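Local coordinates for protein LbaCas13a H328A (C2c2) (Lachnospiraceae bacterium NK4A179, PDB 5WLH) that binds its pre-crRNA guide and, as a Cas13a CRISPR enzyme, cleaves RNA with a preference for adenine, probably using a pair of HEPN motifs, at residues Phe508-Leu513 with Asp526-Lys531; Asn542-Ala545 with Ile549-Phe552; Ser601-Ser606 with Trp1125-Glu1130; Gly617-Glu622 with Leu903-Ile908. All coordinates share one frame; numbering follows the deposited sequence.

Contact 1 (Phe508-Leu513 with Asp526-Lys531); sequences FAARHL and DFLLLK
Leu528, which packs on Ala510 across the contact, gives its backbone N to Asp526 OD1 over 3.1 Å. This closes an Asx turn. The N-H meets the oxygen from above the carboxylate plane, at a bent 136°. Asp526 OD2 takes a salt bridge from Arg603, so both carboxylate oxygens are engaged. The turn leads into a short 3-10 segment, 527-529, which lies against helix 486-517. Across the contact itself the touching is apolar. Ala510 CB faces the fork of Leu528, with CG at 3.6 Å and CD2 at 3.7 Å, and is also near CD1. Phe527 holds its CG anti to the backbone N (chi1 172°), and its ring reaches both Ala510 and Leu513. Leu513 CD2 stands at the ring edge, 3.8 Å from Phe527 CE2, and the two side chains cross at about a right angle. At Phe527 a change to alanine would probably open a gap beside Leu513, which would lose its ring partner in this loop. Leu513 also touches Leu592, Leu595 and Ile599 on helix 588-602. All four touching residues are buried, and the contact packs the loop after helix 486-517 back against that helix. The carbonyl of Ala510 also meets the ring obliquely, its O lying 3.5 Å from Phe527 CD2.

Contact 2 (Asn542-Ala545 with Ile549-Phe552); sequences NKLA and ILNF
Leu544 meets both Leu550 and Asn551 through one methyl group. Its CD1 lies 4.1 Å from Leu550 CD1, and the two leucine side chains cross at about a right angle. The same CD1 sits 3.9 Å from Asn551 OD1, so this methyl touches an apolar and a polar neighbour together. Leu544 turns its CG anti to the carbonyl carbon, with chi1 at -41°, somewhat short of -60°, and this directs CD1 across to the facing residues. Asn551 also has CG anti to its carbonyl carbon (chi1 -64°). That aims the amide at residues 542-545, with OD1 by Leu544 and ND2 2.8 Å from Ala545 O. The amide nitrogen also gives a weak hydrogen bond to Ser546 O. Asn551 CB lies over one face of the Phe552 ring, offset toward the rim. The 3-10 segment 549-551 is tied by Phe552 N to Ile549 O at 3.0 Å. Its start is met by Asn548 OD1, which accepts from Leu550 N. Residues 543-545 are extended, with backbone bonds between Lys543 and Asp537 and between Ala545 and Thr535. The contact thus folds a surface loop back on itself. That loop joins helix 486-517 to helix 559-564, and Ile549 and Leu550 rest it on helix 588-602 through Val589, with Leu592 and Thr593 also touching Ile549.

Contact 3 (Ser601-Ser606 with Trp1125-Glu1130); sequences SMRNDS and WIYLRE
The Tyr1127 ring has Asn604 OD1 at its edge, near its plane, 4.3 Å from the hydroxyl OH. The aliphatic part of Arg603 crosses the end of the tyrosine, its CD 3.7 Å from Tyr1127 OH. Their polar partners lie outside the two segments: Tyr1127 OH bonds Glu1250, and the Arg603 guanidinium pairs with Asp526. The amide of Asn604 and the carboxylate of Glu1130 are turned 38° apart. Asn604 ND2 donates to Glu1130 OE1 at 2.9 Å, bent to 143°, on the syn side but out of the carboxylate plane. The sequence Arg603 to His608 fits the R-X4-H motif of HEPN nucleases, and Glu1130 OE2 also binds Arg1246, probably of the second such motif. Asn604 is in a type II turn from Met602 to Asp605, with positive phi (56°). Its ND2 has a further acceptor in Tyr1180 O. A water donates to Asn604 OD1 at 3.1 Å and to Glu1130 OE2 at 2.6 Å, running a second bridge alongside the direct bond.

Contact 4 (Gly617-Glu622 with Leu903-Ile908); sequences GKWNKE and LQKWYI
Trp619 lays the far end of its indole against Lys905, CH2 at 4.0 Å from Lys905 CG. The two side chains cross at about a right angle, and the lysine continues past the ring to a salt bridge with Asp605. The indole N-H points at Gln904: Trp619 NE1 donates to OE1 at 2.8 Å, almost straight at 173°, with the oxygen in the ring plane. Chi1 of 57° puts CG between the backbone N and carbonyl carbon, turning the ring back over Gly617, whose CA lies over one face, toward the rim. Extended beyond CG, Gln904 brings its amide to Lys621, giving a weak bond from NE2 to Lys621 O at 3.3 Å; NE2 also bonds Val897 O. A phenylalanine in place of Trp619 would probably leave Gln904 OE1 without its N-H donor. The contact joins the loop before helix 621-632 and that helix's first turn, capped by Asn620, to helix 901-911. Helix 588-602 adjoins both: Ser601 touches Trp619 and Lys905, and Val598 touches Trp619.

Overall arrangement
Contact 3 lies nearest the guide, with its closest atom about 4 Å from the RNA, where Leu1128 packs on a phosphate. Contacts 1 and 4 are about 12 and 14 Å from the RNA, and contact 2 about 28 Å, at the surface. Contact 1 reaches contact 3 by the Asp526-Arg603 salt bridge, and contact 4 reaches it by Asp605-Lys905, so two residues of the probable HEPN motif each have a salt-bridge partner in another contact. Contacts 1 and 4 have centres 16 Å apart but do not touch. Contact 2 continues contact 1 along the loop: Lys531 O lies 2.8 Å from Ile549 N, and Leu530 packs on Phe552.

Contact 1 (Phe508-Leu513 with Asp526-Lys531)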
loop_
_atom_site.group_PDB
_atom_site.type_symbol
_atom_site.label_atom_id
_atom_site.label_comp_id
_atom_site.label_asym_id
_atom_site.label_seq_id
_atom_site.Cartn_x
_atom_site.Cartn_y
_atom_site.Cartn_z
ATOM N N PHE A 508 -11.271 -6.433 12.604
ATOM C CA PHE A 508 -12.486 -5.628 12.632
ATOM C C PHE A 508 -13.707 -6.478 12.948
ATOM O O PHE A 508 -14.633 -6.013 13.621
ATOM C CB PHE A 508 -12.696 -4.893 11.303
ATOM C CG PHE A 508 -11.953 -3.582 11.222
ATOM C CD1 PHE A 508 -12.384 -2.480 11.954
ATOM C CD2 PHE A 508 -10.819 -3.455 10.433
ATOM C CE1 PHE A 508 -11.698 -1.266 11.892
ATOM C CE2 PHE A 508 -10.118 -2.240 10.366
ATOM C CZ PHE A 508 -10.556 -1.152 11.091
ATOM N N ALA A 509 -13.750 -7.704 12.434
ATOM C CA ALA A 509 -14.883 -8.565 12.736
ATOM C C ALA A 509 -14.943 -8.839 14.229
ATOM O O ALA A 509 -16.022 -8.795 14.836
ATOM C CB ALA A 509 -14.774 -9.878 11.956
ATOM N N ALA A 510 -13.784 -9.107 14.835
ATOM C CA ALA A 510 -13.726 -9.325 16.278
ATOM C C ALA A 510 -14.170 -8.081 17.032
ATOM O O ALA A 510 -14.956 -8.160 17.986
ATOM C CB ALA A 510 -12.306 -9.733 16.682
ATOM N N ARG A 511 -13.670 -6.914 16.619
ATOM C CA ARG A 511 -14.094 -5.660 17.230
ATOM C C ARG A 511 -15.607 -5.492 17.152
ATOM O O ARG A 511 -16.268 -5.190 18.158
ATOM C CB ARG A 511 -13.388 -4.480 16.546
ATOM C CG ARG A 511 -13.865 -3.125 17.054
ATOM C CD ARG A 511 -13.691 -3.051 18.578
ATOM N NE ARG A 511 -13.987 -1.718 19.097
ATOM C CZ ARG A 511 -13.742 -1.348 20.348
ATOM N NH1 ARG A 511 -13.211 -2.218 21.207
ATOM N NH2 ARG A 511 -14.025 -0.116 20.741
ATOM N N HIS A 512 -16.182 -5.667 15.956
ATOM C CA HIS A 512 -17.616 -5.454 15.814
ATOM C C HIS A 512 -18.406 -6.434 16.670
ATOM O O HIS A 512 -19.346 -6.038 17.366
ATOM C CB HIS A 512 -18.022 -5.535 14.350
ATOM C CG HIS A 512 -17.379 -4.470 13.523
ATOM N ND1 HIS A 512 -17.185 -4.585 12.165
ATOM C CD2 HIS A 512 -16.861 -3.274 13.880
ATOM C CE1 HIS A 512 -16.580 -3.499 11.717
ATOM N NE2 HIS A 512 -16.371 -2.688 12.739
ATOM N N LEU A 513 -18.044 -7.714 16.636
ATOM C CA LEU A 513 -18.766 -8.679 17.465
ATOM C C LEU A 513 -18.607 -8.354 18.944
ATOM O O LEU A 513 -19.546 -8.523 19.729
ATOM C CB LEU A 513 -18.277 -10.097 17.183
ATOM C CG LEU A 513 -18.906 -11.224 18.028
ATOM C CD1 LEU A 513 -20.435 -11.176 17.993
ATOM C CD2 LEU A 513 -18.414 -12.555 17.525
ATOM N N ASP A 526 -8.353 -8.393 24.525
ATOM C CA ASP A 526 -8.484 -9.107 23.260
ATOM C C ASP A 526 -9.720 -9.995 23.360
ATOM O O ASP A 526 -9.684 -11.060 23.979
ATOM C CB ASP A 526 -7.217 -9.895 22.943
ATOM C CG ASP A 526 -7.221 -10.474 21.524
ATOM O OD1 ASP A 526 -8.278 -10.437 20.858
ATOM O OD2 ASP A 526 -6.161 -10.963 21.091
ATOM N N PHE A 527 -10.812 -9.544 22.731
ATOM C CA PHE A 527 -12.051 -10.317 22.692
ATOM C C PHE A 527 -11.821 -11.763 22.275
ATOM O O PHE A 527 -12.400 -12.691 22.861
ATOM C CB PHE A 527 -13.031 -9.650 21.724
ATOM C CG PHE A 527 -14.261 -10.459 21.466
ATOM C CD1 PHE A 527 -15.121 -10.771 22.505
ATOM C CD2 PHE A 527 -14.564 -10.905 20.193
ATOM C CE1 PHE A 527 -16.254 -11.508 22.284
ATOM C CE2 PHE A 527 -15.709 -11.650 19.960
ATOM C CZ PHE A 527 -16.554 -11.956 21.012
ATOM N N LEU A 528 -10.995 -11.978 21.248
ATOM C CA LEU A 528 -10.810 -13.322 20.712
ATOM C C LEU A 528 -10.123 -14.266 21.688
ATOM O O LEU A 528 -10.193 -15.479 21.504
ATOM C CB LEU A 528 -9.994 -13.275 19.427
ATOM C CG LEU A 528 -10.702 -12.550 18.292
ATOM C CD1 LEU A 528 -9.875 -12.681 16.981
ATOM C CD2 LEU A 528 -12.112 -13.087 18.112
ATOM N N LEU A 529 -9.455 -13.749 22.699
ATOM C CA LEU A 529 -8.771 -14.616 23.643
ATOM C C LEU A 529 -9.595 -14.895 24.892
ATOM O O LEU A 529 -9.120 -15.618 25.778
ATOM C CB LEU A 529 -7.414 -14.016 24.016
ATOM C CG LEU A 529 -6.467 -13.957 22.807
ATOM C CD1 LEU A 529 -5.088 -13.550 23.245
ATOM C CD2 LEU A 529 -6.454 -15.310 22.041
ATOM N N LEU A 530 -10.817 -14.369 24.978
ATOM C CA LEU A 530 -11.683 -14.733 26.094
ATOM C C LEU A 530 -12.007 -16.217 26.028
ATOM O O LEU A 530 -12.061 -16.815 24.952
ATOM C CB LEU A 530 -12.970 -13.904 26.095
ATOM C CG LEU A 530 -12.827 -12.381 26.262
ATOM C CD1 LEU A 530 -14.191 -11.726 26.433
ATOM C CD2 LEU A 530 -11.887 -12.001 27.410
ATOM N N LYS A 531 -12.200 -16.817 27.197
ATOM C CA LYS A 531 -12.334 -18.257 27.326
ATOM C C LYS A 531 -13.787 -18.654 27.548
ATOM O O LYS A 531 -14.592 -17.855 28.034
ATOM C CB LYS A 531 -11.457 -18.757 28.483
ATOM C CG LYS A 531 -9.962 -18.593 28.221
ATOM C CD LYS A 531 -9.464 -19.596 27.186
ATOM C CE LYS A 531 -8.092 -19.211 26.635
ATOM N NZ LYS A 531 -8.166 -18.260 25.472
#

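Contact 2 (Asn542-Ala545 with Ile549-Phe552)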
loop_
_atom_site.group_PDB
_atom_site.type_symbol
_atom_site.label_atom_id
_atom_site.label_comp_id
_atom_site.label_asym_id
_atom_site.label_seq_id
_atom_site.Cartn_x
_atom_site.Cartn_y
_atom_site.Cartn_z
ATOM N N ASN A 542 -12.413 -23.215 42.310
ATOM C CA ASN A 542 -13.744 -22.761 42.696
ATOM C C ASN A 542 -14.194 -21.519 41.946
ATOM O O ASN A 542 -15.398 -21.255 41.891
ATOM C CB ASN A 542 -13.810 -22.445 44.187
ATOM C CG ASN A 542 -13.754 -23.677 45.033
ATOM O OD1 ASN A 542 -14.692 -24.478 45.054
ATOM N ND2 ASN A 542 -12.650 -23.845 45.734
ATOM N N LYS A 543 -13.262 -20.749 41.391
ATOM C CA LYS A 543 -13.572 -19.491 40.725
ATOM C C LYS A 543 -13.461 -19.640 39.211
ATOM O O LYS A 543 -12.666 -20.437 38.701
ATOM C CB LYS A 543 -12.632 -18.373 41.193
ATOM C CG LYS A 543 -12.423 -18.309 42.708
ATOM C CD LYS A 543 -12.278 -16.866 43.192
ATOM C CE LYS A 543 -11.789 -16.796 44.634
ATOM N NZ LYS A 543 -10.358 -17.198 44.769
ATOM N N LEU A 544 -14.265 -18.865 38.491
ATOM C CA LEU A 544 -14.052 -18.758 37.054
ATOM C C LEU A 544 -12.712 -18.088 36.782
ATOM O O LEU A 544 -12.229 -17.277 37.574
ATOM C CB LEU A 544 -15.177 -17.970 36.380
ATOM C CG LEU A 544 -16.632 -18.163 36.794
ATOM C CD1 LEU A 544 -17.484 -17.039 36.239
ATOM C CD2 LEU A 544 -17.152 -19.508 36.316
ATOM N N ALA A 545 -12.096 -18.457 35.662
ATOM C CA ALA A 545 -10.843 -17.821 35.282
ATOM C C ALA A 545 -11.081 -16.340 35.011
ATOM O O ALA A 545 -12.191 -15.920 34.666
ATOM C CB ALA A 545 -10.247 -18.506 34.050
ATOM N N ILE A 549 -15.403 -15.684 29.650
ATOM C CA ILE A 549 -16.251 -14.746 28.911
ATOM C C ILE A 549 -17.380 -14.216 29.785
ATOM O O ILE A 549 -17.800 -13.064 29.629
ATOM C CB ILE A 549 -16.785 -15.401 27.617
ATOM C CG1 ILE A 549 -17.516 -14.362 26.754
ATOM C CG2 ILE A 549 -17.705 -16.580 27.913
ATOM C CD1 ILE A 549 -17.114 -14.399 25.307
ATOM N N LEU A 550 -17.854 -15.017 30.748
ATOM C CA LEU A 550 -18.937 -14.562 31.623
ATOM C C LEU A 550 -18.586 -13.274 32.357
ATOM O O LEU A 550 -19.475 -12.469 32.647
ATOM C CB LEU A 550 -19.294 -15.652 32.638
ATOM C CG LEU A 550 -19.837 -16.936 32.019
ATOM C CD1 LEU A 550 -19.840 -18.063 33.058
ATOM C CD2 LEU A 550 -21.229 -16.702 31.443
ATOM N N ASN A 551 -17.307 -13.056 32.662
ATOM C CA ASN A 551 -16.898 -11.874 33.409
ATOM C C ASN A 551 -17.039 -10.585 32.618
ATOM O O ASN A 551 -16.881 -9.507 33.200
ATOM C CB ASN A 551 -15.445 -12.000 33.858
ATOM C CG ASN A 551 -15.236 -13.134 34.833
ATOM O OD1 ASN A 551 -16.085 -13.388 35.678
ATOM N ND2 ASN A 551 -14.105 -13.824 34.718
ATOM N N PHE A 552 -17.311 -10.663 31.318
ATOM C CA PHE A 552 -17.260 -9.490 30.464
ATOM C C PHE A 552 -18.564 -9.215 29.738
ATOM O O PHE A 552 -18.680 -8.164 29.090
ATOM C CB PHE A 552 -16.100 -9.635 29.460
ATOM C CG PHE A 552 -14.778 -9.877 30.132
ATOM C CD1 PHE A 552 -14.065 -8.822 30.672
ATOM C CD2 PHE A 552 -14.283 -11.157 30.285
ATOM C CE1 PHE A 552 -12.862 -9.038 31.316
ATOM C CE2 PHE A 552 -13.083 -11.382 30.940
ATOM C CZ PHE A 552 -12.372 -10.322 31.455
#

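Contact 3 (Ser601-Ser606 with Trp1125-Glu1130)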
loop_
_atom_site.group_PDB
_atom_site.type_symbol
_atom_site.label_atom_id
_atom_site.label_comp_id
_atom_site.label_asym_id
_atom_site.label_seq_id
_atom_site.Cartn_x
_atom_site.Cartn_y
_atom_site.Cartn_z
ATOM N N SER A 601 -10.215 -18.470 14.537
ATOM C CA SER A 601 -9.571 -19.493 13.729
ATOM C C SER A 601 -8.981 -18.919 12.452
ATOM O O SER A 601 -8.110 -19.549 11.854
ATOM C CB SER A 601 -10.543 -20.623 13.392
ATOM O OG SER A 601 -11.519 -20.224 12.460
ATOM N N MET A 602 -9.415 -17.730 12.046
ATOM C CA MET A 602 -8.829 -17.082 10.888
ATOM C C MET A 602 -7.629 -16.217 11.249
ATOM O O MET A 602 -6.881 -15.816 10.353
ATOM C CB MET A 602 -9.882 -16.227 10.168
ATOM C CG MET A 602 -9.608 -16.086 8.679
ATOM S SD MET A 602 -11.029 -15.442 7.788
ATOM C CE MET A 602 -10.687 -16.135 6.178
ATOM N N ARG A 603 -7.432 -15.911 12.522
ATOM C CA ARG A 603 -6.278 -15.097 12.891
ATOM C C ARG A 603 -5.016 -15.935 12.811
ATOM O O ARG A 603 -4.973 -17.061 13.320
ATOM C CB ARG A 603 -6.438 -14.513 14.293
ATOM C CG ARG A 603 -5.465 -13.358 14.548
ATOM C CD ARG A 603 -6.013 -12.437 15.620
ATOM N NE ARG A 603 -5.701 -12.994 16.921
ATOM C CZ ARG A 603 -6.061 -12.444 18.081
ATOM N NH1 ARG A 603 -5.721 -13.027 19.217
ATOM N NH2 ARG A 603 -6.750 -11.318 18.103
ATOM N N ASN A 604 -3.979 -15.383 12.171
ATOM C CA ASN A 604 -2.728 -16.112 11.968
ATOM C C ASN A 604 -2.960 -17.440 11.256
ATOM O O ASN A 604 -2.190 -18.385 11.420
ATOM C CB ASN A 604 -2.001 -16.342 13.297
ATOM C CG ASN A 604 -1.484 -15.045 13.908
ATOM O OD1 ASN A 604 -2.200 -14.366 14.640
ATOM N ND2 ASN A 604 -0.239 -14.717 13.625
ATOM N N ASP A 605 -4.025 -17.530 10.462
ATOM C CA ASP A 605 -4.321 -18.725 9.675
ATOM C C ASP A 605 -3.582 -18.596 8.349
ATOM O O ASP A 605 -4.000 -17.844 7.467
ATOM C CB ASP A 605 -5.824 -18.883 9.453
ATOM C CG ASP A 605 -6.192 -20.235 8.840
ATOM O OD1 ASP A 605 -5.359 -21.168 8.885
ATOM O OD2 ASP A 605 -7.324 -20.377 8.330
ATOM N N SER A 606 -2.486 -19.342 8.210
ATOM C CA SER A 606 -1.619 -19.224 7.044
ATOM C C SER A 606 -2.307 -19.767 5.805
ATOM O O SER A 606 -2.865 -20.871 5.831
ATOM C CB SER A 606 -0.320 -19.995 7.284
ATOM O OG SER A 606 0.391 -20.165 6.060
ATOM N N TRP A 1125 0.009 -2.692 9.014
ATOM C CA TRP A 1125 1.415 -2.579 9.391
ATOM C C TRP A 1125 1.785 -3.575 10.485
ATOM O O TRP A 1125 2.902 -4.105 10.496
ATOM C CB TRP A 1125 1.701 -1.160 9.869
ATOM C CG TRP A 1125 1.909 -0.208 8.742
ATOM C CD1 TRP A 1125 2.381 -0.496 7.485
ATOM C CD2 TRP A 1125 1.665 1.204 8.772
ATOM N NE1 TRP A 1125 2.459 0.675 6.731
ATOM C CE2 TRP A 1125 2.024 1.723 7.507
ATOM C CE3 TRP A 1125 1.177 2.075 9.751
ATOM C CZ2 TRP A 1125 1.906 3.085 7.192
ATOM C CZ3 TRP A 1125 1.079 3.415 9.454
ATOM C CH2 TRP A 1125 1.432 3.910 8.175
ATOM N N ILE A 1126 0.876 -3.819 11.432
ATOM C CA ILE A 1126 1.170 -4.831 12.453
ATOM C C ILE A 1126 1.517 -6.153 11.792
ATOM O O ILE A 1126 2.494 -6.819 12.158
ATOM C CB ILE A 1126 -0.011 -5.003 13.421
ATOM C CG1 ILE A 1126 -0.070 -3.821 14.381
ATOM C CG2 ILE A 1126 0.129 -6.361 14.176
ATOM C CD1 ILE A 1126 -1.376 -3.718 15.150
ATOM N N TYR A 1127 0.702 -6.567 10.822
ATOM C CA TYR A 1127 0.911 -7.872 10.205
ATOM C C TYR A 1127 2.050 -7.848 9.206
ATOM O O TYR A 1127 2.662 -8.893 8.964
ATOM C CB TYR A 1127 -0.414 -8.370 9.611
ATOM C CG TYR A 1127 -1.255 -8.886 10.761
ATOM C CD1 TYR A 1127 -1.064 -10.177 11.256
ATOM C CD2 TYR A 1127 -2.155 -8.053 11.421
ATOM C CE1 TYR A 1127 -1.782 -10.640 12.347
ATOM C CE2 TYR A 1127 -2.893 -8.518 12.508
ATOM C CZ TYR A 1127 -2.705 -9.802 12.968
ATOM O OH TYR A 1127 -3.427 -10.253 14.056
ATOM N N LEU A 1128 2.389 -6.670 8.675
ATOM C CA LEU A 1128 3.650 -6.523 7.963
ATOM C C LEU A 1128 4.818 -6.805 8.898
ATOM O O LEU A 1128 5.701 -7.605 8.582
ATOM C CB LEU A 1128 3.765 -5.112 7.379
ATOM C CG LEU A 1128 4.772 -4.903 6.245
ATOM C CD1 LEU A 1128 4.332 -5.708 5.005
ATOM C CD2 LEU A 1128 4.860 -3.395 5.910
ATOM N N ARG A 1129 4.834 -6.144 10.059
ATOM C CA ARG A 1129 5.939 -6.344 10.996
ATOM C C ARG A 1129 5.985 -7.777 11.503
ATOM O O ARG A 1129 7.068 -8.368 11.622
ATOM C CB ARG A 1129 5.821 -5.374 12.169
ATOM C CG ARG A 1129 7.084 -5.372 13.064
ATOM C CD ARG A 1129 6.936 -4.389 14.219
ATOM N NE ARG A 1129 8.212 -4.129 14.876
ATOM C CZ ARG A 1129 8.757 -4.907 15.805
ATOM N NH1 ARG A 1129 8.160 -6.028 16.181
ATOM N NH2 ARG A 1129 9.926 -4.570 16.341
ATOM N N GLU A 1130 4.818 -8.363 11.790
ATOM C CA GLU A 1130 4.833 -9.700 12.370
ATOM C C GLU A 1130 5.384 -10.697 11.378
ATOM O O GLU A 1130 6.149 -11.599 11.749
ATOM C CB GLU A 1130 3.439 -10.124 12.822
ATOM C CG GLU A 1130 3.508 -11.424 13.625
ATOM C CD GLU A 1130 2.196 -11.768 14.270
ATOM O OE1 GLU A 1130 1.334 -12.339 13.576
ATOM O OE2 GLU A 1130 2.045 -11.475 15.469
HETATM O O HOH W 1 -0.242 -12.506 16.174
#

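Contact 4 (Gly617-Glu622 with Leu903-Ile908)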
loop_
_atom_site.group_PDB
_atom_site.type_symbol
_atom_site.label_atom_id
_atom_site.label_comp_id
_atom_site.label_asym_id
_atom_site.label_seq_id
_atom_site.Cartn_x
_atom_site.Cartn_y
_atom_site.Cartn_z
ATOM N N GLY A 617 -13.022 -27.184 12.065
ATOM C CA GLY A 617 -13.403 -26.165 13.028
ATOM C C GLY A 617 -13.977 -26.786 14.292
ATOM O O GLY A 617 -14.782 -27.717 14.244
ATOM N N LYS A 618 -13.548 -26.253 15.442
ATOM C CA LYS A 618 -14.002 -26.738 16.743
ATOM C C LYS A 618 -15.399 -26.254 17.101
ATOM O O LYS A 618 -16.037 -26.845 17.982
ATOM C CB LYS A 618 -13.037 -26.291 17.845
ATOM C CG LYS A 618 -13.272 -24.854 18.313
ATOM C CD LYS A 618 -12.111 -24.316 19.142
ATOM C CE LYS A 618 -12.121 -24.874 20.554
ATOM N NZ LYS A 618 -12.861 -24.000 21.508
ATOM N N TRP A 619 -15.875 -25.188 16.461
ATOM C CA TRP A 619 -17.180 -24.626 16.768
ATOM C C TRP A 619 -18.283 -25.541 16.249
ATOM O O TRP A 619 -18.043 -26.594 15.647
ATOM C CB TRP A 619 -17.322 -23.235 16.149
ATOM C CG TRP A 619 -17.121 -23.241 14.663
ATOM C CD1 TRP A 619 -18.079 -23.418 13.703
ATOM C CD2 TRP A 619 -15.883 -23.064 13.966
ATOM N NE1 TRP A 619 -17.509 -23.375 12.448
ATOM C CE2 TRP A 619 -16.162 -23.163 12.585
ATOM C CE3 TRP A 619 -14.562 -22.834 14.373
ATOM C CZ2 TRP A 619 -15.174 -23.022 11.607
ATOM C CZ3 TRP A 619 -13.581 -22.704 13.397
ATOM C CH2 TRP A 619 -13.893 -22.800 12.032
ATOM N N ASN A 620 -19.514 -25.102 16.459
ATOM C CA ASN A 620 -20.691 -25.818 15.984
ATOM C C ASN A 620 -20.844 -25.544 14.494
ATOM O O ASN A 620 -21.512 -24.594 14.082
ATOM C CB ASN A 620 -21.922 -25.384 16.764
ATOM C CG ASN A 620 -23.102 -26.274 16.509
ATOM O OD1 ASN A 620 -23.215 -26.869 15.438
ATOM N ND2 ASN A 620 -23.996 -26.374 17.492
ATOM N N LYS A 621 -20.217 -26.388 13.673
ATOM C CA LYS A 621 -20.262 -26.172 12.230
ATOM C C LYS A 621 -21.675 -26.303 11.700
ATOM O O LYS A 621 -22.039 -25.625 10.736
ATOM C CB LYS A 621 -19.350 -27.163 11.502
ATOM C CG LYS A 621 -17.893 -27.132 11.938
ATOM C CD LYS A 621 -17.098 -28.177 11.156
ATOM C CE LYS A 621 -17.931 -29.437 10.908
ATOM N NZ LYS A 621 -17.154 -30.682 11.147
ATOM N N GLU A 622 -22.485 -27.169 12.310
ATOM C CA GLU A 622 -23.862 -27.301 11.854
ATOM C C GLU A 622 -24.633 -26.011 12.086
ATOM O O GLU A 622 -25.439 -25.602 11.245
ATOM C CB GLU A 622 -24.539 -28.479 12.562
ATOM C CG GLU A 622 -23.986 -29.838 12.128
ATOM C CD GLU A 622 -22.625 -30.161 12.741
ATOM O OE1 GLU A 622 -22.371 -29.773 13.904
ATOM O OE2 GLU A 622 -21.806 -30.803 12.053
ATOM N N LEU A 903 -14.789 -22.108 4.453
ATOM C CA LEU A 903 -15.844 -21.229 3.948
ATOM C C LEU A 903 -16.615 -20.591 5.098
ATOM O O LEU A 903 -16.965 -19.407 5.040
ATOM C CB LEU A 903 -16.793 -21.994 3.024
ATOM C CG LEU A 903 -16.272 -22.206 1.598
ATOM C CD1 LEU A 903 -17.266 -23.014 0.768
ATOM C CD2 LEU A 903 -15.928 -20.865 0.894
ATOM N N GLN A 904 -16.867 -21.348 6.171
ATOM C CA GLN A 904 -17.548 -20.760 7.321
ATOM C C GLN A 904 -16.757 -19.598 7.923
ATOM O O GLN A 904 -17.345 -18.609 8.382
ATOM C CB GLN A 904 -17.834 -21.844 8.356
ATOM C CG GLN A 904 -18.858 -22.862 7.811
ATOM C CD GLN A 904 -19.189 -23.958 8.823
ATOM O OE1 GLN A 904 -18.818 -23.874 9.990
ATOM N NE2 GLN A 904 -19.848 -25.006 8.356
ATOM N N LYS A 905 -15.430 -19.694 7.937
ATOM C CA LYS A 905 -14.623 -18.579 8.423
ATOM C C LYS A 905 -14.800 -17.341 7.553
ATOM O O LYS A 905 -14.979 -16.230 8.069
ATOM C CB LYS A 905 -13.143 -18.955 8.458
ATOM C CG LYS A 905 -12.753 -20.062 9.406
ATOM C CD LYS A 905 -11.234 -20.205 9.279
ATOM C CE LYS A 905 -10.764 -21.572 9.653
ATOM N NZ LYS A 905 -9.323 -21.691 9.325
ATOM N N TRP A 906 -14.677 -17.497 6.231
ATOM C CA TRP A 906 -14.863 -16.344 5.349
ATOM C C TRP A 906 -16.236 -15.734 5.556
ATOM O O TRP A 906 -16.401 -14.509 5.533
ATOM C CB TRP A 906 -14.702 -16.747 3.885
ATOM C CG TRP A 906 -13.309 -17.011 3.510
ATOM C CD1 TRP A 906 -12.710 -18.233 3.397
ATOM C CD2 TRP A 906 -12.305 -16.039 3.200
ATOM N NE1 TRP A 906 -11.393 -18.081 3.030
ATOM C CE2 TRP A 906 -11.121 -16.744 2.897
ATOM C CE3 TRP A 906 -12.294 -14.643 3.145
ATOM C CZ2 TRP A 906 -9.935 -16.100 2.556
ATOM C CZ3 TRP A 906 -11.117 -14.004 2.795
ATOM C CH2 TRP A 906 -9.956 -14.733 2.505
ATOM N N TYR A 907 -17.237 -16.587 5.739
ATOM C CA TYR A 907 -18.586 -16.127 6.010
ATOM C C TYR A 907 -18.644 -15.261 7.255
ATOM O O TYR A 907 -19.054 -14.096 7.193
ATOM C CB TYR A 907 -19.503 -17.337 6.154
ATOM C CG TYR A 907 -20.892 -16.998 6.619
ATOM C CD1 TYR A 907 -21.595 -15.922 6.077
ATOM C CD2 TYR A 907 -21.523 -17.789 7.577
ATOM C CE1 TYR A 907 -22.885 -15.626 6.510
ATOM C CE2 TYR A 907 -22.800 -17.510 8.007
ATOM C CZ TYR A 907 -23.488 -16.436 7.465
ATOM O OH TYR A 907 -24.772 -16.167 7.898
ATOM N N ILE A 908 -18.271 -15.822 8.408
ATOM C CA ILE A 908 -18.444 -15.087 9.658
ATOM C C ILE A 908 -17.562 -13.841 9.685
ATOM O O ILE A 908 -18.000 -12.775 10.123
ATOM C CB ILE A 908 -18.177 -16.003 10.864
ATOM C CG1 ILE A 908 -19.242 -17.108 10.910
ATOM C CG2 ILE A 908 -18.169 -15.204 12.174
ATOM C CD1 ILE A 908 -20.690 -16.545 11.040
#